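Local coordinates for uncharacterized protein (PDB 4DNH), which is of unknown function but folds as a TIM barrel and is probably related to enzymes of the dihydrodipicolinate synthase family, at residues Ile59-Thr64 against Arg97-Arg102; Thr84-Met89 against Val341-Gln346; Ala119-Leu124 against Ala137-Gln142; Ile153-Ser158 against Glu184-His189; Arg177-Val182 against Glu220-Lys225. One frame throughout, in Å; residues are numbered along the deposited sequence.

Contact 1 of 5, residues Ile59-Thr64 against Arg97-Arg102; sequences IDWERT and RELIRR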
# COMPACT_ATOMS: atom_id res chain seq x y z
N ILE A 59 12.23 -11.44 9.33
CA ILE A 59 12.38 -10.44 8.28
C ILE A 59 13.82 -10.33 7.80
O ILE A 59 14.77 -10.41 8.58
CB ILE A 59 11.85 -9.06 8.76
CG1 ILE A 59 10.34 -9.14 9.05
CG2 ILE A 59 12.16 -7.96 7.75
CD1 ILE A 59 9.78 -7.99 9.85
N ASP A 60 13.99 -10.17 6.49
CA ASP A 60 15.28 -9.84 5.95
C ASP A 60 15.40 -8.32 5.92
O ASP A 60 14.90 -7.68 5.00
CB ASP A 60 15.40 -10.44 4.55
CG ASP A 60 16.74 -10.15 3.91
OD1 ASP A 60 17.53 -9.38 4.48
OD2 ASP A 60 16.99 -10.68 2.82
N TRP A 61 16.03 -7.73 6.92
CA TRP A 61 16.17 -6.26 6.98
C TRP A 61 16.88 -5.62 5.81
O TRP A 61 16.43 -4.61 5.28
CB TRP A 61 16.82 -5.86 8.29
CG TRP A 61 16.00 -6.36 9.44
CD1 TRP A 61 16.30 -7.41 10.31
CD2 TRP A 61 14.68 -5.88 9.86
NE1 TRP A 61 15.30 -7.57 11.24
CE2 TRP A 61 14.29 -6.70 11.01
CE3 TRP A 61 13.82 -4.88 9.42
CZ2 TRP A 61 13.10 -6.51 11.67
CZ3 TRP A 61 12.61 -4.70 10.09
CH2 TRP A 61 12.25 -5.50 11.19
N GLU A 62 18.00 -6.21 5.40
CA GLU A 62 18.79 -5.69 4.30
C GLU A 62 17.95 -5.61 3.04
O GLU A 62 17.85 -4.56 2.41
CB GLU A 62 20.05 -6.55 4.11
CG GLU A 62 21.09 -5.95 3.17
CD GLU A 62 21.06 -6.51 1.75
OE1 GLU A 62 20.05 -7.13 1.34
OE2 GLU A 62 22.07 -6.33 1.02
N ARG A 63 17.31 -6.72 2.69
CA ARG A 63 16.49 -6.75 1.50
C ARG A 63 15.25 -5.83 1.62
O ARG A 63 14.87 -5.17 0.65
CB ARG A 63 16.10 -8.18 1.18
CG ARG A 63 16.00 -8.46 -0.31
CD ARG A 63 17.32 -8.93 -0.90
NE ARG A 63 18.34 -7.88 -0.91
CZ ARG A 63 18.44 -6.89 -1.80
NH1 ARG A 63 17.57 -6.78 -2.79
NH2 ARG A 63 19.42 -6.01 -1.68
N THR A 64 14.63 -5.77 2.80
CA THR A 64 13.47 -4.90 3.04
C THR A 64 13.85 -3.43 2.91
O THR A 64 13.16 -2.67 2.22
CB THR A 64 12.84 -5.17 4.42
OG1 THR A 64 12.34 -6.51 4.45
CG2 THR A 64 11.71 -4.21 4.72
N ARG A 97 6.98 -1.77 14.60
CA ARG A 97 7.76 -0.76 15.32
C ARG A 97 9.24 -0.82 14.91
O ARG A 97 9.87 0.20 14.64
CB ARG A 97 7.60 -0.98 16.83
CG ARG A 97 8.22 0.09 17.70
CD ARG A 97 8.42 -0.39 19.12
NE ARG A 97 8.97 0.68 19.96
CZ ARG A 97 8.42 1.14 21.08
NH1 ARG A 97 7.29 0.60 21.55
NH2 ARG A 97 9.00 2.13 21.75
N GLU A 98 9.79 -2.03 14.81
CA GLU A 98 11.19 -2.18 14.42
C GLU A 98 11.40 -1.73 12.98
O GLU A 98 12.39 -1.06 12.68
CB GLU A 98 11.67 -3.61 14.66
CG GLU A 98 13.11 -3.90 14.30
CD GLU A 98 14.14 -3.22 15.19
OE1 GLU A 98 13.80 -2.27 15.95
OE2 GLU A 98 15.32 -3.63 15.12
N LEU A 99 10.46 -2.03 12.10
CA LEU A 99 10.59 -1.65 10.69
C LEU A 99 10.53 -0.13 10.56
O LEU A 99 11.32 0.49 9.85
CB LEU A 99 9.50 -2.31 9.87
CG LEU A 99 9.39 -2.02 8.38
CD1 LEU A 99 10.73 -2.16 7.66
CD2 LEU A 99 8.36 -2.97 7.79
N ILE A 100 9.61 0.47 11.30
CA ILE A 100 9.50 1.91 11.39
C ILE A 100 10.82 2.54 11.87
O ILE A 100 11.33 3.45 11.25
CB ILE A 100 8.28 2.33 12.23
CG1 ILE A 100 6.99 1.98 11.47
CG2 ILE A 100 8.36 3.81 12.58
CD1 ILE A 100 5.70 2.23 12.23
N ARG A 101 11.37 2.01 12.96
CA ARG A 101 12.65 2.47 13.51
C ARG A 101 13.81 2.40 12.50
O ARG A 101 14.51 3.39 12.29
CB ARG A 101 12.97 1.69 14.79
CG ARG A 101 14.23 2.14 15.51
CD ARG A 101 14.74 1.03 16.42
NE ARG A 101 16.20 1.05 16.44
CZ ARG A 101 17.00 0.11 15.93
NH1 ARG A 101 16.50 -0.98 15.37
NH2 ARG A 101 18.31 0.26 16.02
N ARG A 102 14.02 1.24 11.88
CA ARG A 102 15.07 1.10 10.85
C ARG A 102 14.85 2.04 9.65
O ARG A 102 15.79 2.72 9.24
CB ARG A 102 15.14 -0.33 10.32
CG ARG A 102 15.05 -1.39 11.38
CD ARG A 102 16.41 -1.85 11.79
NE ARG A 102 16.34 -3.15 12.45
CZ ARG A 102 17.22 -4.13 12.27
NH1 ARG A 102 18.23 -3.97 11.42
NH2 ARG A 102 17.07 -5.27 12.94
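The indole of W61 and the guanidinium of R102 form a cation-pi stack that bridges the first two helices on the outside of the TIM barrel, 61-73 and 93-108. R102 lies flat over one face of the indole, its plane only 20° from that of the ring. Its CZ stands 3.8 Å from the centroid of the five-membered ring of W61, almost straight above it. The closest approach, R102 NH2 to W61 NE1 at 3.4 Å, brings two donors together, so the attraction comes from the stack and not from a bond between them. A sharp bend at chi2 (-96°) turns the end of the R102 side chain over the ring. E98, one turn earlier, steadies it there: E98 OE2 accepts from R102 NE at 2.9 Å, from above the carboxylate plane, and the same carboxylate also forms a salt bridge with R101. The six-membered half of the indole reaches the helix itself, with W61 CH2 3.6 Å from E98 CG and W61 CZ3 3.7 Å from L99 CA. Deeper in, T64 CG2 packs on L99 CD1 at 3.7 Å. D60 caps the start of helix 61-73 through a weak bond to R63 N. Around them, T64 OG1 is hydrogen-bonded to V44 N and L99 rests on V43 and S81, while the far flank of helix 93-108 meets helix 132-148 through R97 and I100.

Contact 2 of 5, residues Thr84-Met89 against Val341-Gln346; sequences TAQRGM and VMIGGQ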
# COMPACT_ATOMS: atom_id res chain seq x y z
N THR A 84 0.16 -3.02 3.04
CA THR A 84 1.03 -3.76 2.10
C THR A 84 2.18 -4.48 2.80
O THR A 84 2.70 -5.47 2.30
CB THR A 84 1.60 -2.85 0.98
OG1 THR A 84 0.54 -2.15 0.35
CG2 THR A 84 2.31 -3.67 -0.08
N ALA A 85 2.60 -3.98 3.96
CA ALA A 85 3.70 -4.63 4.69
C ALA A 85 3.11 -5.70 5.59
O ALA A 85 3.79 -6.22 6.46
CB ALA A 85 4.51 -3.62 5.48
N GLN A 86 1.83 -5.99 5.35
CA GLN A 86 1.10 -7.10 5.97
C GLN A 86 0.74 -6.84 7.41
O GLN A 86 0.48 -7.79 8.17
CB GLN A 86 1.82 -8.45 5.80
CG GLN A 86 1.69 -9.00 4.39
CD GLN A 86 2.69 -10.10 4.07
OE1 GLN A 86 3.74 -9.84 3.47
NE2 GLN A 86 2.37 -11.32 4.46
N ARG A 87 0.72 -5.55 7.77
CA ARG A 87 0.29 -5.06 9.08
C ARG A 87 -1.06 -5.67 9.47
O ARG A 87 -1.99 -5.71 8.65
CB ARG A 87 0.17 -3.53 9.02
CG ARG A 87 -0.01 -2.85 10.37
CD ARG A 87 1.32 -2.75 11.12
NE ARG A 87 1.20 -1.93 12.31
CZ ARG A 87 1.53 -0.65 12.39
NH1 ARG A 87 1.35 -0.01 13.54
NH2 ARG A 87 2.03 0.01 11.34
N GLY A 88 -1.17 -6.14 10.71
CA GLY A 88 -2.42 -6.76 11.19
C GLY A 88 -2.75 -8.15 10.63
O GLY A 88 -3.67 -8.80 11.11
N MSE A 89 -1.98 -8.60 9.63
CA MSE A 89 -2.23 -9.85 8.91
C MSE A 89 -0.90 -10.54 8.64
O MSE A 89 -0.57 -10.91 7.50
CB MSE A 89 -3.02 -9.52 7.64
CG MSE A 89 -3.92 -10.68 7.19
SE MSE A 89 -4.66 -10.40 5.37
CE MSE A 89 -3.85 -11.89 4.36
N VAL A 341 9.14 -16.17 -0.65
CA VAL A 341 8.72 -16.61 0.69
C VAL A 341 8.21 -15.35 1.34
O VAL A 341 8.85 -14.30 1.25
CB VAL A 341 9.88 -17.25 1.49
CG1 VAL A 341 9.48 -17.52 2.94
CG2 VAL A 341 10.33 -18.54 0.83
N MSE A 342 7.03 -15.41 1.95
CA MSE A 342 6.43 -14.21 2.54
C MSE A 342 6.14 -14.39 4.00
O MSE A 342 5.90 -15.52 4.48
CB MSE A 342 5.12 -13.90 1.85
CG MSE A 342 5.27 -13.56 0.37
SE MSE A 342 3.51 -13.00 -0.37
CE MSE A 342 4.02 -13.27 -2.24
N ILE A 343 6.13 -13.28 4.74
CA ILE A 343 5.54 -13.26 6.08
C ILE A 343 4.17 -13.95 6.00
O ILE A 343 3.46 -13.82 5.00
CB ILE A 343 5.30 -11.82 6.55
CG1 ILE A 343 6.60 -11.19 6.99
CG2 ILE A 343 4.31 -11.80 7.70
CD1 ILE A 343 6.43 -9.71 7.23
N GLY A 344 3.81 -14.68 7.04
CA GLY A 344 2.53 -15.35 7.09
C GLY A 344 2.42 -16.52 6.13
O GLY A 344 1.40 -17.20 6.12
N GLY A 345 3.45 -16.77 5.32
CA GLY A 345 3.42 -17.92 4.41
C GLY A 345 2.48 -17.69 3.24
O GLY A 345 1.97 -18.62 2.62
N GLN A 346 2.29 -16.44 2.90
CA GLN A 346 1.32 -16.08 1.89
C GLN A 346 1.75 -16.22 0.42
O GLN A 346 0.96 -15.87 -0.48
CB GLN A 346 0.79 -14.68 2.19
CG GLN A 346 -0.14 -14.72 3.38
CD GLN A 346 -0.52 -13.36 3.87
OE1 GLN A 346 -0.69 -13.15 5.07
NE2 GLN A 346 -0.67 -12.41 2.96
O HOH W 1 6.41 -10.73 2.67
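With CG of Q86 opposite its carbonyl carbon (chi1 -75°) and the chain running on extended through chi2, the side chain of Q86 is carried across to I343, and the two side chains pass each other in opposite directions. Q86 NE2 donates to I343 O over 2.8 Å. The amide approaches from well above the plane of that carbonyl, and the bond is bent, with 139° at the hydrogen, although the acceptor lies close to the plane of the Q86 amide. The other end of the amide, Q86 OE1, accepts from a water 2.9 Å away, and this water in turn takes a weak bond from I343 N. The carboxamide thus meets I343 O directly and I343 N through a weak water link, which is consistent with its modelled orientation. The flank of the amide is packed by I343 CB, 3.6 Å from Q86 NE2. Farther along, the methyl CE of selenomethionine M89 comes to 3.7 Å from CD of Q346. Q86 and M89 are the ends of a type II turn, closed by M89 N to Q86 O at 3.0 Å, with G88 at its third position; thus both side chains leave from one compact bend. The arrangement joins the loop after the second barrel strand, on the rim where TIM-barrel enzymes carry their active sites, to a segment from the helical C-terminal part of the chain.

Contact 3 of 5, residues Ala119-Leu124 against Ala137-Gln142; sequences AGTDHL and AAYESQ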
# COMPACT_ATOMS: atom_id res chain seq x y z
N ALA A 119 0.49 4.18 12.34
CA ALA A 119 0.25 4.10 13.78
C ALA A 119 -1.18 3.65 14.05
O ALA A 119 -2.14 4.22 13.50
CB ALA A 119 0.51 5.44 14.45
N GLY A 120 -1.33 2.64 14.89
CA GLY A 120 -2.65 2.08 15.11
C GLY A 120 -2.85 1.49 16.48
O GLY A 120 -2.31 1.97 17.48
N THR A 121 -3.60 0.40 16.48
CA THR A 121 -4.10 -0.23 17.68
C THR A 121 -3.77 -1.74 17.66
O THR A 121 -4.03 -2.46 18.62
CB THR A 121 -5.61 0.04 17.77
OG1 THR A 121 -5.85 1.05 18.76
CG2 THR A 121 -6.41 -1.22 18.09
N ASP A 122 -3.16 -2.19 16.56
CA ASP A 122 -2.94 -3.62 16.28
C ASP A 122 -2.31 -4.50 17.39
O ASP A 122 -2.32 -5.72 17.27
CB ASP A 122 -2.22 -3.83 14.94
CG ASP A 122 -1.02 -2.91 14.75
OD1 ASP A 122 -1.10 -1.70 15.07
OD2 ASP A 122 0.01 -3.39 14.24
N HIS A 123 -1.79 -3.90 18.46
CA HIS A 123 -1.32 -4.70 19.60
C HIS A 123 -2.41 -5.03 20.59
O HIS A 123 -2.16 -5.65 21.62
CB HIS A 123 -0.13 -4.03 20.29
CG HIS A 123 -0.48 -2.74 20.96
ND1 HIS A 123 -0.60 -1.59 20.28
CD2 HIS A 123 -0.74 -2.44 22.29
CE1 HIS A 123 -0.92 -0.60 21.13
NE2 HIS A 123 -1.01 -1.13 22.36
N LEU A 124 -3.64 -4.62 20.28
CA LEU A 124 -4.77 -4.78 21.18
C LEU A 124 -5.88 -5.62 20.54
O LEU A 124 -6.45 -5.24 19.52
CB LEU A 124 -5.32 -3.41 21.58
CG LEU A 124 -6.55 -3.35 22.50
CD1 LEU A 124 -6.26 -4.04 23.83
CD2 LEU A 124 -6.96 -1.90 22.72
N ALA A 137 -5.23 4.63 24.85
CA ALA A 137 -3.92 4.22 25.35
C ALA A 137 -3.14 3.49 24.25
O ALA A 137 -1.95 3.74 24.04
CB ALA A 137 -4.06 3.36 26.60
N ALA A 138 -3.83 2.62 23.51
CA ALA A 138 -3.22 1.89 22.41
C ALA A 138 -2.69 2.84 21.32
O ALA A 138 -1.52 2.75 20.94
CB ALA A 138 -4.22 0.90 21.84
N TYR A 139 -3.53 3.77 20.85
CA TYR A 139 -3.11 4.78 19.88
C TYR A 139 -1.92 5.61 20.36
O TYR A 139 -0.92 5.74 19.65
CB TYR A 139 -4.26 5.74 19.55
CG TYR A 139 -5.12 5.32 18.39
CD1 TYR A 139 -4.59 5.19 17.10
CD2 TYR A 139 -6.46 5.06 18.57
CE1 TYR A 139 -5.39 4.79 16.04
CE2 TYR A 139 -7.27 4.67 17.52
CZ TYR A 139 -6.74 4.53 16.26
OH TYR A 139 -7.57 4.14 15.23
N GLU A 140 -2.04 6.19 21.55
CA GLU A 140 -0.96 7.05 22.02
C GLU A 140 0.35 6.29 22.23
O GLU A 140 1.43 6.84 22.00
CB GLU A 140 -1.38 7.89 23.24
CG GLU A 140 -1.62 7.16 24.55
CD GLU A 140 -2.16 8.09 25.64
OE1 GLU A 140 -1.37 8.48 26.53
OE2 GLU A 140 -3.36 8.44 25.59
N SER A 141 0.24 5.01 22.62
CA SER A 141 1.42 4.18 22.81
C SER A 141 2.22 4.09 21.51
O SER A 141 3.43 4.37 21.50
CB SER A 141 1.00 2.79 23.30
OG SER A 141 2.12 1.97 23.58
N GLN A 142 1.55 3.75 20.42
CA GLN A 142 2.19 3.62 19.12
C GLN A 142 2.61 4.97 18.55
O GLN A 142 3.71 5.10 18.01
CB GLN A 142 1.30 2.90 18.10
CG GLN A 142 0.81 1.52 18.51
CD GLN A 142 0.44 0.66 17.32
OE1 GLN A 142 0.51 1.10 16.16
NE2 GLN A 142 0.04 -0.57 17.58
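The tight part of this contact is the carboxamide of Q142, inserted among the backbone and side chains of residues 120-123; its looser side is where the exposed H123 ring and L124 lie along A138. Q142 OE1 accepts from G120 N at 2.7 Å, a fairly straight bond that arrives from above the plane of the amide carbonyl. Q142 NE2 donates twice, to D122 OD1 at 3.0 Å and to H123 ND1 at 3.0 Å. The imidazole is met nearly in its own plane, whereas the carboxylate is met from above. Three bonds thus hold the amide and are consistent with its modelled orientation. D122 has a stronger partner in R87, which reaches it from the preceding loop as a salt bridge. Also well buried, the Y139 side chain runs past G120 and T121: T121 OG1 lies over one face of its ring and 3.5 Å from A138 CB, and the Y139 hydroxyl bonds to M156 O. Toward solvent, the grip becomes lighter. H123 CG sits between backbone N and carbonyl carbon (chi1 66°), which brings the ring edge back over the helix, H123 CE1 lying 3.4 Å from A138 O. L124 CD2 only brushes A138 CB at 4.0 Å. W93 meets the H123 ring and also touches Q142. This is a beta-alpha connection of the TIM barrel, in which the loop after strand 115-119 folds back on the helix that follows it.

Contact 4 of 5, residues Ile153-Ser158 against Glu184-His189; sequences IILMAS and EPVIIH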
# COMPACT_ATOMS: atom_id res chain seq x y z
N ILE A 153 3.10 10.47 11.08
CA ILE A 153 2.17 9.38 11.30
C ILE A 153 1.13 9.24 10.19
O ILE A 153 0.64 10.24 9.65
CB ILE A 153 1.41 9.58 12.64
CG1 ILE A 153 2.31 9.23 13.82
CG2 ILE A 153 0.12 8.75 12.69
CD1 ILE A 153 2.98 10.43 14.42
N ILE A 154 0.82 8.00 9.85
CA ILE A 154 -0.37 7.66 9.08
C ILE A 154 -1.26 6.98 10.09
O ILE A 154 -0.91 5.93 10.62
CB ILE A 154 -0.09 6.66 7.96
CG1 ILE A 154 0.80 7.29 6.89
CG2 ILE A 154 -1.40 6.20 7.33
CD1 ILE A 154 1.40 6.29 5.93
N LEU A 155 -2.40 7.59 10.39
CA LEU A 155 -3.23 7.12 11.48
C LEU A 155 -4.16 6.01 10.99
O LEU A 155 -5.11 6.26 10.24
CB LEU A 155 -4.00 8.27 12.11
CG LEU A 155 -4.73 7.98 13.41
CD1 LEU A 155 -3.74 7.55 14.48
CD2 LEU A 155 -5.51 9.20 13.85
N MSE A 156 -3.85 4.79 11.40
CA MSE A 156 -4.55 3.61 10.90
C MSE A 156 -5.86 3.39 11.61
O MSE A 156 -6.05 3.85 12.75
CB MSE A 156 -3.61 2.41 11.04
CG MSE A 156 -2.53 2.52 9.97
SE MSE A 156 -1.26 1.02 10.17
CE MSE A 156 -2.06 -0.25 8.89
N ALA A 157 -6.77 2.70 10.93
CA ALA A 157 -8.05 2.34 11.51
C ALA A 157 -7.81 1.25 12.55
O ALA A 157 -6.81 0.54 12.48
CB ALA A 157 -9.01 1.85 10.44
N SER A 158 -8.71 1.15 13.52
CA SER A 158 -8.50 0.31 14.69
C SER A 158 -9.53 -0.83 14.81
O SER A 158 -10.75 -0.59 14.83
CB SER A 158 -8.48 1.21 15.94
OG SER A 158 -8.83 0.53 17.13
N GLU A 184 2.35 16.41 14.88
CA GLU A 184 2.45 16.88 13.50
C GLU A 184 1.24 16.41 12.69
O GLU A 184 0.59 15.41 13.06
CB GLU A 184 3.75 16.38 12.84
CG GLU A 184 5.03 17.03 13.35
CD GLU A 184 5.22 18.45 12.85
OE1 GLU A 184 4.90 18.73 11.67
OE2 GLU A 184 5.70 19.31 13.63
N PRO A 185 0.92 17.12 11.58
CA PRO A 185 -0.16 16.65 10.70
C PRO A 185 -0.06 15.17 10.36
O PRO A 185 1.03 14.62 10.20
CB PRO A 185 0.02 17.53 9.46
CG PRO A 185 0.50 18.83 10.02
CD PRO A 185 1.39 18.46 11.19
N VAL A 186 -1.22 14.55 10.27
CA VAL A 186 -1.41 13.12 10.14
C VAL A 186 -2.14 12.82 8.81
O VAL A 186 -2.85 13.69 8.27
CB VAL A 186 -2.24 12.65 11.35
CG1 VAL A 186 -3.39 11.71 10.97
CG2 VAL A 186 -1.35 12.05 12.42
N ILE A 187 -1.95 11.62 8.28
CA ILE A 187 -2.74 11.14 7.17
C ILE A 187 -3.67 10.06 7.72
O ILE A 187 -3.21 9.01 8.18
CB ILE A 187 -1.88 10.53 6.05
CG1 ILE A 187 -1.00 11.59 5.41
CG2 ILE A 187 -2.77 9.85 5.01
CD1 ILE A 187 0.08 11.01 4.53
N ILE A 188 -4.97 10.32 7.68
CA ILE A 188 -5.96 9.40 8.20
C ILE A 188 -6.24 8.32 7.19
O ILE A 188 -6.42 8.57 5.99
CB ILE A 188 -7.27 10.13 8.58
CG1 ILE A 188 -7.05 11.00 9.81
CG2 ILE A 188 -8.40 9.13 8.82
CD1 ILE A 188 -8.28 11.73 10.30
N HIS A 189 -6.29 7.09 7.67
CA HIS A 189 -6.53 5.97 6.79
C HIS A 189 -7.86 5.31 7.03
O HIS A 189 -8.15 4.80 8.12
CB HIS A 189 -5.38 5.00 6.90
CG HIS A 189 -5.43 3.88 5.91
ND1 HIS A 189 -4.76 2.73 6.09
CD2 HIS A 189 -6.13 3.75 4.71
CE1 HIS A 189 -5.00 1.91 5.05
NE2 HIS A 189 -5.84 2.54 4.21
O HOH W 2 1.55 12.62 8.29
O HOH W 3 -7.93 5.88 10.85
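L155 O is gripped by both H189 N and a water, each 2.9 Å away, and the same water donates to H189 O, bridging the two strands where they begin to part. The other end is built alike: I153 O accepts from I187 N at 3.2 Å and from a second water shared with P185 O. Between them L155 N gives the shortest bond, 2.7 Å to I187 O, and I154 CA adds a CH contact to that oxygen at 3.3 Å. This ladder is the parallel pairing of the fourth and fifth strands of the TIM barrel, whose short axes diverge by 27°. Side chains alternate across it. I154 and I187 point to the barrel interior, where I154 CG2 approaches H189 CB. L155 and I188 face the surrounding helices, L155 packing on Y139 and V178. V186 closes that outer side, its CG2 3.6 Å from I153 CG2 and its CG1 3.7 Å from L155 CB. H189 CG stands anti to the backbone N (chi1 -173°), which carries the imidazole away from strand 153-155; its NE2 makes a weak bond to S232 OG, and the side chain lies about 4 Å from a bound glycerol.

Contact 5 of 5, residues Arg177-Val182 against Glu220-Lys225; sequences RVLSQV and EAHAAK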
# COMPACT_ATOMS: atom_id res chain seq x y z
N ARG A 177 -9.43 13.05 20.81
CA ARG A 177 -8.29 13.02 21.71
C ARG A 177 -7.00 12.74 20.95
O ARG A 177 -6.02 13.49 21.08
CB ARG A 177 -8.48 12.04 22.88
CG ARG A 177 -7.51 12.32 24.04
CD ARG A 177 -8.10 11.97 25.40
NE ARG A 177 -9.27 12.79 25.72
CZ ARG A 177 -10.14 12.54 26.70
NH1 ARG A 177 -9.97 11.48 27.49
NH2 ARG A 177 -11.18 13.35 26.90
N VAL A 178 -7.00 11.69 20.14
CA VAL A 178 -5.84 11.32 19.34
C VAL A 178 -5.29 12.51 18.55
O VAL A 178 -4.11 12.86 18.70
CB VAL A 178 -6.14 10.11 18.42
CG1 VAL A 178 -4.99 9.88 17.45
CG2 VAL A 178 -6.38 8.85 19.25
N LEU A 179 -6.14 13.16 17.76
CA LEU A 179 -5.69 14.23 16.86
C LEU A 179 -5.28 15.52 17.55
O LEU A 179 -4.42 16.24 17.05
CB LEU A 179 -6.71 14.54 15.77
CG LEU A 179 -6.84 13.53 14.63
CD1 LEU A 179 -8.07 13.84 13.79
CD2 LEU A 179 -5.57 13.52 13.77
N SER A 180 -5.89 15.83 18.69
CA SER A 180 -5.47 17.00 19.46
C SER A 180 -4.13 16.74 20.16
O SER A 180 -3.47 17.68 20.60
CB SER A 180 -6.54 17.43 20.47
OG SER A 180 -6.66 16.47 21.51
N GLN A 181 -3.73 15.47 20.25
CA GLN A 181 -2.49 15.11 20.92
C GLN A 181 -1.33 14.69 20.00
O GLN A 181 -0.22 14.46 20.48
CB GLN A 181 -2.75 14.05 21.98
CG GLN A 181 -3.24 14.65 23.29
CD GLN A 181 -3.10 13.68 24.45
OE1 GLN A 181 -2.03 13.11 24.68
NE2 GLN A 181 -4.19 13.50 25.19
N VAL A 182 -1.57 14.59 18.70
CA VAL A 182 -0.48 14.32 17.75
C VAL A 182 0.40 15.56 17.72
O VAL A 182 -0.07 16.65 18.06
CB VAL A 182 -0.98 14.01 16.32
CG1 VAL A 182 0.09 13.26 15.53
CG2 VAL A 182 -2.22 13.15 16.35
N GLU A 220 -12.90 18.19 9.37
CA GLU A 220 -13.26 19.59 9.59
C GLU A 220 -12.79 20.03 10.98
O GLU A 220 -12.08 21.03 11.12
CB GLU A 220 -14.77 19.83 9.43
CG GLU A 220 -15.21 20.12 7.99
CD GLU A 220 -16.73 20.11 7.81
OE1 GLU A 220 -17.46 20.38 8.79
OE2 GLU A 220 -17.19 19.85 6.68
N ALA A 221 -13.14 19.23 11.99
CA ALA A 221 -12.81 19.52 13.39
C ALA A 221 -11.31 19.65 13.67
O ALA A 221 -10.91 20.44 14.51
CB ALA A 221 -13.43 18.48 14.32
N HIS A 222 -10.49 18.86 12.97
CA HIS A 222 -9.04 18.90 13.21
C HIS A 222 -8.23 19.10 11.95
O HIS A 222 -7.18 18.47 11.78
CB HIS A 222 -8.59 17.65 13.97
CG HIS A 222 -9.36 17.38 15.24
ND1 HIS A 222 -9.10 18.02 16.40
CD2 HIS A 222 -10.41 16.49 15.51
CE1 HIS A 222 -9.94 17.58 17.36
NE2 HIS A 222 -10.74 16.64 16.81
N ALA A 223 -8.69 19.99 11.08
CA ALA A 223 -8.06 20.21 9.76
C ALA A 223 -6.55 20.50 9.77
O ALA A 223 -5.79 19.92 8.96
CB ALA A 223 -8.81 21.30 9.00
N ALA A 224 -6.12 21.38 10.68
CA ALA A 224 -4.69 21.72 10.84
C ALA A 224 -3.84 20.51 11.23
O ALA A 224 -2.68 20.41 10.85
CB ALA A 224 -4.52 22.85 11.85
N LYS A 225 -4.43 19.59 11.99
CA LYS A 225 -3.76 18.36 12.40
C LYS A 225 -3.86 17.22 11.39
O LYS A 225 -3.41 16.11 11.67
CB LYS A 225 -4.27 17.90 13.76
CG LYS A 225 -3.20 17.88 14.84
CD LYS A 225 -2.96 19.23 15.48
CE LYS A 225 -1.91 19.14 16.57
NZ LYS A 225 -2.25 18.10 17.59
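The end of helix 168-181 runs beside the segment that follows helix 208-221, with L179 and K225 closest at 6.4 Å between their CA atoms, and the chain leaves helical geometry at H222 (phi -128°, psi 42°). L179 lies over the imidazole of H222: L179 CB is 4.2 Å from the ring centroid and near its normal, a CH-pi contact, while L179 CD1 touches H222 CB at 3.8 Å. K225 reaches the same turn of the helix through its carbonyl oxygens. Its side chain is bent at chi2 (83°) and again at chi4, and its aliphatic part passes beside L179 O. The bends deliver the ammonium to three backbone carbonyls. K225 NZ donates to V182 O at 2.7 Å and to L179 O at 2.9 Å, and more weakly to S180 O at 3.3 Å. S180 itself turns its hydroxyl to D176 O. Inward, L179 rests on V186 and I188 of strand 186-191, and the backbone of K225 bonds to V186, so the lysine lies at the start of strand 226-232, next to strand 186-191. The ammonium thus lies among carbonyl oxygens at and just past the C-terminal end of helix 168-181, the negative end of its dipole; this would be expected to favour the protonated amine, and two good bonds and a weak one tie this end of the helix to the chain leading into strand 226-232.

Contacts 1, 3, 4 and 5 follow the wall of one eight-stranded TIM barrel, from its first outer helix to the approach to its sixth strand. Contact 1 joins the first two outer helices, contact 3 folds a loop onto the third, contact 4 pairs the fourth and fifth strands, and contact 5 ties helix 168-181 to the chain before strand 226-232. Contact 2 instead brings a C-terminal loop to the loop after the second strand; its R87 reaches D122 of contact 3 and M156 of contact 4. Contacts 1 and 2 interleave along the chain, as do 4 and 5, whose centres are about 10 Å apart. Contacts 2 and 5 lie farthest apart, about 31 Å between centres, and do not touch.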